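Local coordinates for protein peptidoglycan D,D-transpeptidase FtsI (Yersinia pestis, PDB 6SYN) that probably cross-links peptidoglycan strands as a D,D-transpeptidase of the class B penicillin-binding proteins, through an active site that also binds beta-lactams, at residues D182-A187 with R504-E509; R242-I247 with V339-G344. All blocks are in the same frame, centred on the assembly; numbering follows the deposited sequence.

Contact 1: D182-A187 with R504-E509. With ACT (acetate ion), chain C.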
# COMPACT_ATOMS: atom_id res chain seq x y z
N ASP A 182 0.08 13.09 -3.52
CA ASP A 182 0.84 13.90 -4.52
C ASP A 182 1.07 13.00 -5.74
O ASP A 182 1.59 11.88 -5.54
CB ASP A 182 2.12 14.47 -3.90
CG ASP A 182 2.90 15.41 -4.80
OD1 ASP A 182 2.83 15.24 -6.04
OD2 ASP A 182 3.57 16.33 -4.27
N GLU A 183 0.68 13.46 -6.94
CA GLU A 183 0.71 12.65 -8.19
C GLU A 183 2.16 12.31 -8.55
O GLU A 183 2.40 11.15 -8.94
CB GLU A 183 -0.02 13.37 -9.34
CG GLU A 183 0.49 13.01 -10.74
CD GLU A 183 0.30 11.55 -11.15
OE1 GLU A 183 -0.53 10.88 -10.52
OE2 GLU A 183 1.00 11.09 -12.08
N ARG A 184 3.08 13.28 -8.43
CA ARG A 184 4.53 13.10 -8.69
C ARG A 184 5.07 11.97 -7.81
O ARG A 184 5.89 11.17 -8.32
CB ARG A 184 5.33 14.37 -8.38
CG ARG A 184 5.08 15.55 -9.31
CD ARG A 184 5.75 16.82 -8.80
NE ARG A 184 5.33 17.10 -7.43
CZ ARG A 184 5.99 17.86 -6.54
NH1 ARG A 184 7.13 18.44 -6.85
NH2 ARG A 184 5.48 18.01 -5.33
N LEU A 185 4.68 11.95 -6.54
CA LEU A 185 5.20 11.00 -5.52
C LEU A 185 4.51 9.64 -5.68
O LEU A 185 5.18 8.62 -5.49
CB LEU A 185 5.01 11.58 -4.11
CG LEU A 185 5.68 12.92 -3.81
CD1 LEU A 185 5.63 13.22 -2.32
CD2 LEU A 185 7.12 12.98 -4.30
N GLN A 186 3.22 9.63 -6.03
CA GLN A 186 2.48 8.37 -6.36
C GLN A 186 3.13 7.73 -7.60
O GLN A 186 3.32 6.49 -7.60
CB GLN A 186 0.99 8.65 -6.57
CG GLN A 186 0.17 7.38 -6.81
CD GLN A 186 -0.07 6.58 -5.55
OE1 GLN A 186 0.33 6.96 -4.45
NE2 GLN A 186 -0.74 5.45 -5.70
N ALA A 187 3.46 8.55 -8.60
CA ALA A 187 4.12 8.13 -9.86
C ALA A 187 5.47 7.49 -9.52
O ALA A 187 5.74 6.38 -10.03
CB ALA A 187 4.27 9.30 -10.79
N ARG A 504 14.27 14.61 -2.70
CA ARG A 504 14.75 15.52 -3.77
C ARG A 504 13.58 16.30 -4.39
O ARG A 504 13.70 17.53 -4.52
CB ARG A 504 15.54 14.74 -4.83
CG ARG A 504 16.97 14.42 -4.42
CD ARG A 504 17.76 15.66 -4.02
NE ARG A 504 19.15 15.54 -3.60
CZ ARG A 504 19.92 14.45 -3.59
NH1 ARG A 504 21.18 14.56 -3.17
NH2 ARG A 504 19.49 13.26 -3.97
N THR A 505 12.49 15.61 -4.75
CA THR A 505 11.24 16.24 -5.24
C THR A 505 10.79 17.32 -4.26
O THR A 505 10.51 18.44 -4.70
CB THR A 505 10.10 15.21 -5.40
OG1 THR A 505 10.53 14.16 -6.27
CG2 THR A 505 8.83 15.84 -5.94
N MET A 506 10.77 16.98 -2.97
CA MET A 506 10.26 17.83 -1.86
C MET A 506 11.34 18.80 -1.37
O MET A 506 11.11 19.47 -0.34
CB MET A 506 9.78 16.94 -0.71
CG MET A 506 8.63 16.03 -1.11
SD MET A 506 7.26 16.96 -1.84
CE MET A 506 6.66 17.82 -0.39
N ASN A 507 12.48 18.87 -2.09
CA ASN A 507 13.59 19.84 -1.89
C ASN A 507 14.07 19.82 -0.43
O ASN A 507 14.14 20.91 0.17
CB ASN A 507 13.17 21.26 -2.27
CG ASN A 507 12.74 21.42 -3.71
OD1 ASN A 507 13.36 20.86 -4.62
ND2 ASN A 507 11.69 22.19 -3.93
N ILE A 508 14.40 18.65 0.12
CA ILE A 508 14.83 18.52 1.55
C ILE A 508 16.35 18.67 1.63
O ILE A 508 17.06 17.94 0.92
CB ILE A 508 14.36 17.19 2.17
CG1 ILE A 508 12.85 16.98 2.03
CG2 ILE A 508 14.80 17.09 3.63
CD1 ILE A 508 12.00 18.04 2.71
N GLU A 509 16.82 19.59 2.49
CA GLU A 509 18.26 19.84 2.76
C GLU A 509 18.91 18.52 3.17
O GLU A 509 18.47 17.89 4.12
CB GLU A 509 18.43 20.92 3.83
CG GLU A 509 19.75 21.68 3.74
CD GLU A 509 19.78 22.86 2.78
OE1 GLU A 509 18.85 23.70 2.83
OE2 GLU A 509 20.74 22.95 1.98
C ACT C . 7.58 21.14 -4.40
O ACT C . 8.08 20.03 -4.14
OXT ACT C . 6.80 21.75 -3.63
CH3 ACT C . 7.93 21.81 -5.74
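D182, at the N-cap of helix 183-199, comes near the second segment at M506 but directs its carboxylate mainly to R184 of its own segment, with R25 a more distant, weak charge partner. D182 OD1 accepts a weak capping bond from R184 N, while D182 OD2 offers its syn lone pair to R184 NH2 at 2.8 Å, in a salt bridge tilted 15° from the guanidinium plane. R184 reaches across to helix 492-505. Its chain bends at chi3 (-55°), and the guanidinium has D182 OD1, weakly bonded to NE, at its edge and, near its plane too, an oxygen of an acetate ion, probably from the crystallisation liquor. R184 NH1 donates to the acetate O at 3.3 Å; the bond from NH2 to the same oxygen is weak. T505 lays its methyl CG2 over one face of this group, offset toward the rim. L185 supplies the apolar half: L185 CD2 lies 3.7 Å from T505 CG2, and L185 CD1 is 4.1 Å from M506 SD, the L185 and M506 side chains crossing at about a right angle. The T505 hydroxyl bonds G501 O within its own helix, which N507 closes in a Schellman motif. The contact joins the first and last helices of the transpeptidase fold shared with beta-lactamases, D182 bonded through its backbone to L218 of strand 217-223 and M506 resting on F471 of strand 471-478.

Contact 2: R242-I247 with V339-G344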
# COMPACT_ATOMS: atom_id res chain seq x y z
N ARG A 242 -4.82 -3.38 -1.67
CA ARG A 242 -4.09 -4.30 -0.76
C ARG A 242 -3.56 -3.54 0.47
O ARG A 242 -3.48 -4.17 1.54
CB ARG A 242 -2.95 -5.00 -1.50
CG ARG A 242 -3.41 -6.07 -2.48
CD ARG A 242 -2.25 -6.82 -3.11
NE ARG A 242 -2.65 -8.03 -3.83
CZ ARG A 242 -2.43 -9.28 -3.43
NH1 ARG A 242 -1.80 -9.53 -2.30
NH2 ARG A 242 -2.84 -10.29 -4.18
N ALA A 243 -3.25 -2.25 0.34
CA ALA A 243 -2.68 -1.40 1.42
C ALA A 243 -3.63 -1.31 2.62
O ALA A 243 -3.13 -1.09 3.74
CB ALA A 243 -2.34 -0.04 0.88
N ILE A 244 -4.95 -1.46 2.39
CA ILE A 244 -5.99 -1.41 3.46
C ILE A 244 -6.69 -2.77 3.63
O ILE A 244 -7.45 -2.90 4.61
CB ILE A 244 -7.00 -0.27 3.21
CG1 ILE A 244 -7.65 -0.32 1.82
CG2 ILE A 244 -6.36 1.08 3.49
CD1 ILE A 244 -8.96 0.44 1.72
N THR A 245 -6.46 -3.77 2.76
CA THR A 245 -7.20 -5.06 2.82
C THR A 245 -6.26 -6.23 3.12
O THR A 245 -6.65 -7.08 3.95
CB THR A 245 -8.07 -5.31 1.58
OG1 THR A 245 -7.21 -5.62 0.48
CG2 THR A 245 -8.95 -4.13 1.22
N ASP A 246 -5.10 -6.33 2.48
CA ASP A 246 -4.08 -7.31 2.93
C ASP A 246 -3.81 -7.03 4.41
O ASP A 246 -3.44 -5.88 4.73
CB ASP A 246 -2.76 -7.22 2.15
CG ASP A 246 -2.71 -7.94 0.82
OD1 ASP A 246 -3.58 -8.81 0.57
OD2 ASP A 246 -1.79 -7.65 0.04
N ILE A 247 -4.01 -8.02 5.28
CA ILE A 247 -3.47 -7.96 6.67
C ILE A 247 -2.38 -9.03 6.78
O ILE A 247 -2.63 -10.18 6.37
CB ILE A 247 -4.56 -8.03 7.76
CG1 ILE A 247 -4.97 -9.46 8.15
CG2 ILE A 247 -5.76 -7.17 7.40
CD1 ILE A 247 -5.76 -10.21 7.11
N VAL A 339 -13.37 1.39 1.18
CA VAL A 339 -14.17 0.13 1.18
C VAL A 339 -13.24 -1.06 1.41
O VAL A 339 -12.20 -1.15 0.71
CB VAL A 339 -15.00 -0.04 -0.11
CG1 VAL A 339 -14.15 0.05 -1.37
CG2 VAL A 339 -15.78 -1.35 -0.09
N GLY A 340 -13.62 -1.94 2.34
CA GLY A 340 -12.83 -3.12 2.77
C GLY A 340 -11.70 -2.77 3.72
O GLY A 340 -10.85 -3.64 3.98
N GLU A 341 -11.67 -1.53 4.24
CA GLU A 341 -10.58 -1.05 5.12
C GLU A 341 -10.60 -1.84 6.43
O GLU A 341 -11.56 -1.68 7.19
CB GLU A 341 -10.73 0.45 5.39
CG GLU A 341 -9.58 1.02 6.19
CD GLU A 341 -9.56 2.54 6.24
OE1 GLU A 341 -8.80 3.10 7.06
OE2 GLU A 341 -10.32 3.16 5.47
N SER A 342 -9.56 -2.65 6.66
CA SER A 342 -9.43 -3.58 7.81
C SER A 342 -8.56 -2.97 8.93
O SER A 342 -7.65 -2.16 8.62
CB SER A 342 -8.86 -4.90 7.37
OG SER A 342 -8.68 -5.77 8.48
N SER A 343 -8.83 -3.39 10.17
CA SER A 343 -8.06 -3.05 11.39
C SER A 343 -7.22 -4.26 11.83
O SER A 343 -6.65 -4.21 12.93
CB SER A 343 -8.97 -2.60 12.50
OG SER A 343 -9.62 -3.70 13.10
N GLY A 344 -7.18 -5.31 11.00
CA GLY A 344 -6.35 -6.51 11.21
C GLY A 344 -6.75 -7.28 12.45
O GLY A 344 -7.79 -6.92 13.06
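I244 holds CG1 between its backbone N and carbonyl carbon (chi1 54°), and a nearly extended chi2 then carries CD1 to the loop 339-344, where I244 CD1 lies 3.7 Å from V339 O and 4.1 Å from E341 CB. The E341 chain leaves its backbone with CG anti to N (chi1 -175°), and CG passes beside I244 CB while the carboxylate runs on to T334 and the backbone of L336 and L338. A single hydrogen bond ties the backbones: S342 N donates to I244 O at 3.0 Å. T245 CG2, a methyl, comes to 3.4 Å from G340 O; the T245 hydroxyl is bonded to R240. Farther along, I247 CG2 sits 3.4 Å from S342 OG and 3.9 Å from G344 CA. That hydroxyl oxygen accepts from G344 N in an ST turn whose S342 and G344 both touch the I247 methyl CG2. Behind this seam, R242 NH1 bridges to D246 OD2 at 3.0 Å, linking the start of the short helix to the residue just after it, and D246 OD1 takes a second partner in R240. The helix 242-245 packs through A243 and I244 on M220 of strand 217-223, and A243 also touches strand 204-211, so the loop between helices 319-327 and 354-360 is fastened alongside the 217-223 edge of the antiparallel transpeptidase sheet.

From the N terminus, the chain passes strand 177-178 and enters helix 183-199, where contact 1 opens. It then builds strands 204-211 and 217-223 and reaches helix 242-245, the first side of contact 2. Ninety-one residues lie between that segment and 339-344, whose return closes the inner loop. Contact 1 closes only when helix 492-505 ends, so contact 2 is nested inside it and the two do not cross. Their centres lie 26 Å apart and their nearest atoms about 9 Å. Contact 1 joins the first and last helices of this span; contact 2 ties the loop between helices 319-327 and 354-360 to the short helix 242-245. Both have neighbours on strand 217-223, an outermost strand of the antiparallel sheet.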